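PDB 5FX8: linoleate 11-lipoxygenase from Gaeumannomyces graminis, which oxygenates linoleic and alpha-linolenic acids at a catalytic manganese centre, giving 11S- and 13R-hydroperoxy fatty acids. Local coordinates for residues 211-216 / 390-395; 438-443 / 455-460; 559-562 / 568-571. All blocks are in the same frame, centred on the assembly; numbering follows the deposited sequence.

Contact 1: residues 211-216 / 390-395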
loop_
_atom_site.group_PDB
_atom_site.type_symbol
_atom_site.label_atom_id
_atom_site.label_comp_id
_atom_site.label_asym_id
_atom_site.label_seq_id
_atom_site.Cartn_x
_atom_site.Cartn_y
_atom_site.Cartn_z
ATOM N N ARG A 211 -32.829 9.249 9.942
ATOM C CA ARG A 211 -32.395 9.236 8.552
ATOM C C ARG A 211 -31.312 10.271 8.243
ATOM O O ARG A 211 -30.955 10.417 7.082
ATOM C CB ARG A 211 -33.590 9.455 7.625
ATOM C CG ARG A 211 -34.765 8.585 7.948
ATOM C CD ARG A 211 -35.919 8.745 6.996
ATOM N NE ARG A 211 -35.811 7.894 5.821
ATOM C CZ ARG A 211 -36.480 6.763 5.623
ATOM N NH1 ARG A 211 -37.320 6.306 6.522
ATOM N NH2 ARG A 211 -36.308 6.084 4.512
ATOM N N LEU A 212 -30.779 10.982 9.241
ATOM C CA LEU A 212 -29.714 11.962 9.047
ATOM C C LEU A 212 -28.374 11.418 9.525
ATOM O O LEU A 212 -28.282 10.854 10.614
ATOM C CB LEU A 212 -30.007 13.268 9.784
ATOM C CG LEU A 212 -30.926 14.320 9.175
ATOM C CD1 LEU A 212 -30.748 15.572 9.946
ATOM C CD2 LEU A 212 -30.649 14.578 7.727
ATOM N N PHE A 213 -27.337 11.636 8.723
ATOM C CA PHE A 213 -25.985 11.168 8.970
ATOM C C PHE A 213 -25.027 12.337 8.802
ATOM O O PHE A 213 -25.277 13.247 8.019
ATOM C CB PHE A 213 -25.586 10.056 8.009
ATOM C CG PHE A 213 -26.474 8.872 8.039
ATOM C CD1 PHE A 213 -27.686 8.871 7.365
ATOM C CD2 PHE A 213 -26.091 7.730 8.711
ATOM C CE1 PHE A 213 -28.492 7.766 7.391
ATOM C CE2 PHE A 213 -26.900 6.633 8.728
ATOM C CZ PHE A 213 -28.104 6.660 8.069
ATOM N N LEU A 214 -23.915 12.297 9.519
ATOM C CA LEU A 214 -23.012 13.435 9.600
ATOM C C LEU A 214 -21.582 12.996 9.378
ATOM O O LEU A 214 -21.162 11.976 9.912
ATOM C CB LEU A 214 -23.101 14.110 10.963
ATOM C CG LEU A 214 -22.067 15.196 11.268
ATOM C CD1 LEU A 214 -22.174 16.336 10.298
ATOM C CD2 LEU A 214 -22.291 15.706 12.640
ATOM N N VAL A 215 -20.832 13.774 8.609
ATOM C CA VAL A 215 -19.379 13.712 8.595
ATOM C C VAL A 215 -18.857 15.033 9.131
ATOM O O VAL A 215 -19.158 16.092 8.578
ATOM C CB VAL A 215 -18.834 13.456 7.193
ATOM C CG1 VAL A 215 -17.310 13.493 7.208
ATOM C CG2 VAL A 215 -19.335 12.151 6.701
ATOM N N ASP A 216 -18.059 14.978 10.182
ATOM C CA ASP A 216 -17.609 16.178 10.882
ATOM C C ASP A 216 -16.101 16.325 10.717
ATOM O O ASP A 216 -15.340 15.762 11.500
ATOM C CB ASP A 216 -17.992 16.113 12.365
ATOM C CG ASP A 216 -17.926 17.469 13.054
ATOM O OD1 ASP A 216 -17.218 18.343 12.570
ATOM O OD2 ASP A 216 -18.585 17.680 14.080
ATOM N N PRO A 390 -33.865 3.759 9.847
ATOM C CA PRO A 390 -33.916 2.690 8.853
ATOM C C PRO A 390 -32.544 2.135 8.519
ATOM O O PRO A 390 -31.506 2.650 8.914
ATOM C CB PRO A 390 -34.529 3.371 7.632
ATOM C CG PRO A 390 -34.167 4.731 7.768
ATOM C CD PRO A 390 -34.179 5.052 9.237
ATOM N N ARG A 391 -32.573 1.070 7.745
ATOM C CA ARG A 391 -31.389 0.295 7.424
ATOM C C ARG A 391 -30.801 0.858 6.144
ATOM O O ARG A 391 -31.534 1.137 5.198
ATOM C CB ARG A 391 -31.774 -1.179 7.266
ATOM C CG ARG A 391 -30.651 -2.187 7.143
ATOM C CD ARG A 391 -31.159 -3.627 6.899
ATOM N NE ARG A 391 -30.684 -4.517 7.949
ATOM C CZ ARG A 391 -31.475 -5.008 8.883
ATOM N NH1 ARG A 391 -32.763 -4.717 8.828
ATOM N NH2 ARG A 391 -31.006 -5.782 9.854
ATOM N N LEU A 392 -29.503 1.069 6.129
ATOM C CA LEU A 392 -28.841 1.479 4.911
ATOM C C LEU A 392 -28.985 0.398 3.851
ATOM O O LEU A 392 -28.544 -0.734 4.075
ATOM C CB LEU A 392 -27.363 1.737 5.171
ATOM C CG LEU A 392 -27.041 2.884 6.104
ATOM C CD1 LEU A 392 -25.574 2.881 6.448
ATOM C CD2 LEU A 392 -27.418 4.130 5.392
ATOM N N PRO A 393 -29.560 0.693 2.692
ATOM C CA PRO A 393 -29.680 -0.353 1.671
ATOM C C PRO A 393 -28.354 -0.843 1.101
ATOM O O PRO A 393 -28.296 -1.972 0.610
ATOM C CB PRO A 393 -30.568 0.305 0.600
ATOM C CG PRO A 393 -30.612 1.730 0.919
ATOM C CD PRO A 393 -30.376 1.872 2.374
ATOM N N HIS A 394 -27.281 -0.063 1.159
ATOM C CA HIS A 394 -26.022 -0.444 0.525
ATOM C C HIS A 394 -24.870 0.103 1.343
ATOM O O HIS A 394 -24.772 1.315 1.542
ATOM C CB HIS A 394 -25.935 0.089 -0.896
ATOM C CG HIS A 394 -26.953 -0.488 -1.816
ATOM N ND1 HIS A 394 -26.871 -1.779 -2.293
ATOM C CD2 HIS A 394 -28.080 0.041 -2.343
ATOM C CE1 HIS A 394 -27.907 -2.019 -3.075
ATOM N NE2 HIS A 394 -28.657 -0.933 -3.118
ATOM N N PHE A 395 -24.009 -0.789 1.809
ATOM C CA PHE A 395 -22.829 -0.434 2.593
ATOM C C PHE A 395 -21.697 -1.299 2.059
ATOM O O PHE A 395 -21.355 -2.338 2.634
ATOM C CB PHE A 395 -23.088 -0.648 4.084
ATOM C CG PHE A 395 -22.092 0.008 4.996
ATOM C CD1 PHE A 395 -20.902 0.520 4.517
ATOM C CD2 PHE A 395 -22.342 0.078 6.346
ATOM C CE1 PHE A 395 -20.013 1.080 5.351
ATOM C CE2 PHE A 395 -21.447 0.654 7.191
ATOM C CZ PHE A 395 -20.285 1.151 6.704
#
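Arg211 lays one face of its guanidinium against the ring of Pro390, with Pro390 CG 3.7 Å above the plane and over its centre. The two side chains cross at about a right angle. Farther back along the arginine, the aliphatic part joins in: Arg211 CG lies 3.8 Å from Pro390 CD. The bend at chi3 (87°) turns the planar group out of the line of its own chain and over the proline. Its NE is hydrogen-bonded to the carbonyl oxygen of Leu240, which probably helps fix the tilt of the plane while the proline packs on the face.

The purely apolar part is a single touch, Phe213 CZ to Leu392 CD2 at 3.7 Å, the methyl reaching the far end of the ring obliquely. The phenyl ring and the leucine run past each other in opposite directions. Phe247, on strand 246-253, touches Leu392 and also meets the Phe213 ring edge-to-face, so the same aromatic links both partners.

Pro390 O is hydrogen-bonded to NH2 of Arg178, from the neighbouring strand 177-178. The arrangement is that of a connecting loop, leading into helix 396-420, lying against strand 212-216 and the residue before it, at the five-stranded antiparallel sheet of this mostly helical lipoxygenase fold.

Contact 2: residues 438-443 / 455-460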
loop_
_atom_site.group_PDB
_atom_site.type_symbol
_atom_site.label_atom_id
_atom_site.label_comp_id
_atom_site.label_asym_id
_atom_site.label_seq_id
_atom_site.Cartn_x
_atom_site.Cartn_y
_atom_site.Cartn_z
ATOM N N ASN A 438 0.725 -13.612 29.916
ATOM C CA ASN A 438 1.660 -12.508 30.097
ATOM C C ASN A 438 1.491 -11.472 29.011
ATOM O O ASN A 438 1.524 -10.281 29.290
ATOM C CB ASN A 438 3.095 -13.005 30.111
ATOM C CG ASN A 438 3.444 -13.650 31.392
ATOM O OD1 ASN A 438 2.688 -13.562 32.341
ATOM N ND2 ASN A 438 4.579 -14.319 31.437
ATOM N N TRP A 439 1.330 -11.904 27.767
ATOM C CA TRP A 439 1.043 -10.959 26.696
ATOM C C TRP A 439 -0.141 -10.076 27.044
ATOM O O TRP A 439 -0.111 -8.870 26.805
ATOM C CB TRP A 439 0.785 -11.721 25.405
ATOM C CG TRP A 439 0.400 -10.915 24.267
ATOM C CD1 TRP A 439 0.762 -9.637 24.014
ATOM C CD2 TRP A 439 -0.437 -11.318 23.188
ATOM N NE1 TRP A 439 0.217 -9.214 22.834
ATOM C CE2 TRP A 439 -0.534 -10.225 22.306
ATOM C CE3 TRP A 439 -1.111 -12.495 22.875
ATOM C CZ2 TRP A 439 -1.278 -10.276 21.128
ATOM C CZ3 TRP A 439 -1.853 -12.542 21.713
ATOM C CH2 TRP A 439 -1.935 -11.436 20.854
ATOM N N ILE A 440 -1.197 -10.653 27.606
ATOM C CA ILE A 440 -2.380 -9.843 27.871
ATOM C C ILE A 440 -2.112 -8.870 29.007
ATOM O O ILE A 440 -2.469 -7.689 28.936
ATOM C CB ILE A 440 -3.589 -10.736 28.164
ATOM C CG1 ILE A 440 -3.750 -11.763 27.055
ATOM C CG2 ILE A 440 -4.828 -9.901 28.299
ATOM C CD1 ILE A 440 -3.974 -11.165 25.736
ATOM N N ALA A 441 -1.471 -9.349 30.066
ATOM C CA ALA A 441 -1.127 -8.469 31.175
ATOM C C ALA A 441 -0.176 -7.351 30.728
ATOM O O ALA A 441 -0.320 -6.195 31.129
ATOM C CB ALA A 441 -0.528 -9.311 32.298
ATOM N N GLU A 442 0.794 -7.688 29.892
ATOM C CA GLU A 442 1.759 -6.734 29.368
ATOM C C GLU A 442 1.077 -5.690 28.501
ATOM O O GLU A 442 1.428 -4.505 28.544
ATOM C CB GLU A 442 2.821 -7.494 28.571
ATOM C CG GLU A 442 3.861 -6.680 27.850
ATOM C CD GLU A 442 5.111 -6.428 28.675
ATOM O OE1 GLU A 442 5.340 -7.175 29.651
ATOM O OE2 GLU A 442 5.884 -5.494 28.329
ATOM N N ALA A 443 0.123 -6.123 27.678
ATOM C CA ALA A 443 -0.613 -5.184 26.854
ATOM C C ALA A 443 -1.371 -4.221 27.728
ATOM O O ALA A 443 -1.314 -3.008 27.528
ATOM C CB ALA A 443 -1.568 -5.920 25.929
ATOM N N ALA A 455 -6.962 -9.108 31.287
ATOM C CA ALA A 455 -6.395 -10.375 31.719
ATOM C C ALA A 455 -7.147 -10.743 32.943
ATOM O O ALA A 455 -7.617 -9.855 33.630
ATOM C CB ALA A 455 -4.963 -10.256 32.014
ATOM N N PRO A 456 -7.291 -12.035 33.226
ATOM C CA PRO A 456 -6.864 -13.184 32.439
ATOM C C PRO A 456 -7.799 -13.493 31.321
ATOM O O PRO A 456 -8.995 -13.270 31.446
ATOM C CB PRO A 456 -6.890 -14.321 33.447
ATOM C CG PRO A 456 -7.943 -13.938 34.358
ATOM C CD PRO A 456 -7.823 -12.451 34.524
ATOM N N LEU A 457 -7.252 -14.062 30.264
ATOM C CA LEU A 457 -8.000 -14.357 29.057
ATOM C C LEU A 457 -8.504 -15.788 29.163
ATOM O O LEU A 457 -7.714 -16.734 29.187
ATOM C CB LEU A 457 -7.122 -14.133 27.820
ATOM C CG LEU A 457 -7.660 -14.353 26.400
ATOM C CD1 LEU A 457 -7.055 -13.413 25.299
ATOM C CD2 LEU A 457 -7.528 -15.836 26.016
ATOM N N ARG A 458 -9.824 -15.944 29.227
ATOM C CA ARG A 458 -10.422 -17.216 29.589
ATOM C C ARG A 458 -11.019 -17.985 28.425
ATOM O O ARG A 458 -11.169 -19.204 28.538
ATOM C CB ARG A 458 -11.512 -16.997 30.636
ATOM C CG ARG A 458 -11.257 -15.814 31.534
ATOM C CD ARG A 458 -12.020 -15.942 32.832
ATOM N NE ARG A 458 -11.389 -16.899 33.737
ATOM C CZ ARG A 458 -10.842 -16.569 34.899
ATOM N NH1 ARG A 458 -10.862 -15.307 35.295
ATOM N NH2 ARG A 458 -10.290 -17.496 35.663
ATOM N N ARG A 459 -11.352 -17.326 27.316
ATOM C CA ARG A 459 -12.107 -17.951 26.238
ATOM C C ARG A 459 -11.343 -17.881 24.923
ATOM O O ARG A 459 -10.861 -16.817 24.553
ATOM C CB ARG A 459 -13.470 -17.264 26.095
ATOM C CG ARG A 459 -14.327 -17.326 27.370
ATOM C CD ARG A 459 -15.688 -16.617 27.223
ATOM N NE ARG A 459 -15.527 -15.167 27.151
ATOM C CZ ARG A 459 -15.616 -14.449 26.034
ATOM N NH1 ARG A 459 -15.887 -15.027 24.870
ATOM N NH2 ARG A 459 -15.433 -13.137 26.086
ATOM N N ARG A 460 -11.256 -19.009 24.209
ATOM C CA ARG A 460 -10.703 -19.009 22.855
ATOM C C ARG A 460 -11.264 -17.888 21.988
ATOM O O ARG A 460 -10.536 -17.301 21.187
ATOM C CB ARG A 460 -10.990 -20.327 22.156
ATOM C CG ARG A 460 -10.385 -21.492 22.788
ATOM C CD ARG A 460 -10.997 -22.742 22.269
ATOM N NE ARG A 460 -10.318 -23.887 22.836
ATOM C CZ ARG A 460 -9.647 -24.752 22.097
ATOM N NH1 ARG A 460 -9.628 -24.578 20.787
ATOM N NH2 ARG A 460 -9.015 -25.775 22.651
#
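Ile440 stands out from its helix toward residues 455-460 and splits its two branches between two partners. Its CG2 methyl meets the Ala455 methyl, CG2 to CB at 3.7 Å, while the longer branch goes to the leucine, Ile440 CD1 lying 3.8 Å from Leu457 CD1. A chi1 of -52° puts CG1 beside the backbone N and CG2 anti to it, which aims CG2 at Ala455 and the CG1-CD1 branch at Leu457. Ile440 and Leu457 cross at about a right angle, and the leucine presents its CD1 methyl to both CG1 and CD1 of the isoleucine.

The contact is a local one in the lipoxygenase fold, between helix 434-444 and the loop into helix 460-481: the chain returns to touch the first helix at Ala455 and Leu457, then leads off toward the second. The peptide bond between Ala455 and Pro456 is cis, and Pro456 points away from the helix while the residues before and after it point toward it.

Ala455 also comes near the helix backbone, its CB 4.1 Å from Ala441 N. On the leucine side, Leu430 and Gln462 touch the Leu457 side chain. The loop is tied to the helix by a polar bond as well, from Leu457 N to Gln437 OE1.

Contact 3: residues 559-562 / 568-571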
loop_
_atom_site.group_PDB
_atom_site.type_symbol
_atom_site.label_atom_id
_atom_site.label_comp_id
_atom_site.label_asym_id
_atom_site.label_seq_id
_atom_site.Cartn_x
_atom_site.Cartn_y
_atom_site.Cartn_z
ATOM N N ASP A 559 7.998 -21.181 6.445
ATOM C CA ASP A 559 8.408 -21.504 7.807
ATOM C C ASP A 559 7.218 -21.712 8.729
ATOM O O ASP A 559 7.308 -22.485 9.688
ATOM C CB ASP A 559 9.312 -20.412 8.342
ATOM C CG ASP A 559 10.533 -20.206 7.466
ATOM O OD1 ASP A 559 11.007 -21.191 6.841
ATOM O OD2 ASP A 559 11.021 -19.056 7.389
ATOM N N LEU A 560 6.104 -21.036 8.467
ATOM C CA LEU A 560 4.929 -21.235 9.296
ATOM C C LEU A 560 4.238 -22.550 8.943
ATOM O O LEU A 560 3.794 -23.282 9.832
ATOM C CB LEU A 560 3.981 -20.050 9.145
ATOM C CG LEU A 560 4.383 -18.667 9.638
ATOM C CD1 LEU A 560 3.258 -17.732 9.364
ATOM C CD2 LEU A 560 4.616 -18.713 11.088
ATOM N N LEU A 561 4.186 -22.893 7.658
ATOM C CA LEU A 561 3.686 -24.199 7.257
ATOM C C LEU A 561 4.578 -25.350 7.739
ATOM O O LEU A 561 4.087 -26.454 7.988
ATOM C CB LEU A 561 3.553 -24.240 5.746
ATOM C CG LEU A 561 2.461 -23.413 5.128
ATOM C CD1 LEU A 561 2.633 -23.490 3.660
ATOM C CD2 LEU A 561 1.149 -24.008 5.534
ATOM N N ALA A 562 5.881 -25.131 7.860
ATOM C CA ALA A 562 6.771 -26.186 8.301
ATOM C C ALA A 562 6.822 -26.340 9.815
ATOM O O ALA A 562 7.181 -27.416 10.302
ATOM C CB ALA A 562 8.171 -25.945 7.770
ATOM N N TYR A 568 -2.673 -26.247 11.011
ATOM C CA TYR A 568 -2.318 -24.953 10.442
ATOM C C TYR A 568 -2.381 -24.995 8.919
ATOM O O TYR A 568 -2.926 -24.081 8.292
ATOM C CB TYR A 568 -0.934 -24.501 10.919
ATOM C CG TYR A 568 -0.553 -23.141 10.401
ATOM C CD1 TYR A 568 -0.036 -23.005 9.133
ATOM C CD2 TYR A 568 -0.731 -21.990 11.164
ATOM C CE1 TYR A 568 0.275 -21.781 8.624
ATOM C CE2 TYR A 568 -0.415 -20.754 10.658
ATOM C CZ TYR A 568 0.092 -20.669 9.382
ATOM O OH TYR A 568 0.444 -19.491 8.807
ATOM N N ALA A 569 -1.858 -26.062 8.304
ATOM C CA ALA A 569 -1.797 -26.098 6.847
ATOM C C ALA A 569 -3.169 -26.332 6.229
ATOM O O ALA A 569 -3.454 -25.836 5.128
ATOM C CB ALA A 569 -0.806 -27.155 6.389
ATOM N N ALA A 570 -4.040 -27.051 6.932
ATOM C CA ALA A 570 -5.402 -27.199 6.446
ATOM C C ALA A 570 -6.162 -25.885 6.549
ATOM O O ALA A 570 -6.940 -25.538 5.651
ATOM C CB ALA A 570 -6.114 -28.307 7.219
ATOM N N ALA A 571 -5.960 -25.133 7.638
ATOM C CA ALA A 571 -6.622 -23.834 7.721
ATOM C C ALA A 571 -6.087 -22.894 6.652
ATOM O O ALA A 571 -6.841 -22.109 6.073
ATOM C CB ALA A 571 -6.471 -23.223 9.111
#
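Tyr568 reaches Leu560 and Leu561 because its CG lies anti to the backbone N (chi1 -178°), which sends the ring out from its helix, while both leucines have CG beside their own backbone N, with chi1 at -66° and -70°. The arrangement is one of two consecutive helices, 558-563 and 566-587, joined by a very short link, and the tyrosine near the start of the second packs against the first. It belongs to the C-terminal part of the lipoxygenase chain and lies away from the manganese.

The ring is met in different ways by the two leucines. Leu560 and Tyr568 cross at a slant, and the leucine packs by its base against the phenol end, CB lying 3.9 Å from Tyr568 CZ. The carbonyl oxygen of Leu560 lies over one face of the ring. Leu561, by contrast, comes to the edge: its CD2 methyl sits in the ring plane, 3.9 Å from Tyr568 CE1. That same methyl serves as the bridge to the next residue of the second helix, with Leu561 CD2 3.8 Å from Ala569 CB. The backbones are nearest here, Leu561 CA and Ala569 CA being 5.8 Å apart.

Other helices also touch the ring. Phe411 on helix 396-420 makes an edge-to-face contact with it, and Val317 on helix 313-321 touches the same side chain. The hydroxyl of this buried tyrosine is hydrogen-bonded to the carbonyl oxygen of Phe555, just before the first helix, which fixes the far end of the ring. Leu560 also borders that oxygen with its aliphatic carbons, Leu560 CB lying 3.6 Å from Tyr568 OH.

Running from the N terminus, the chain first lays down residues 211-216 in the five-stranded sheet, and contact 1 then closes a loop of 173 intervening residues, including the long helix 268-305, when the segment ahead of helix 396-420 returns to that strand. Contact 2 follows with a far shorter loop, 11 residues, between helix 434-444 and the approach to helix 460-481. Contact 3 comes last, pairing helices 558-563 and 566-587 across five residues. The three loops follow in series, neither nested nor crossed. Helix 396-420 begins just after contact 1 and also packs on contact 3, although the centres of these two contacts are about 42 Å apart.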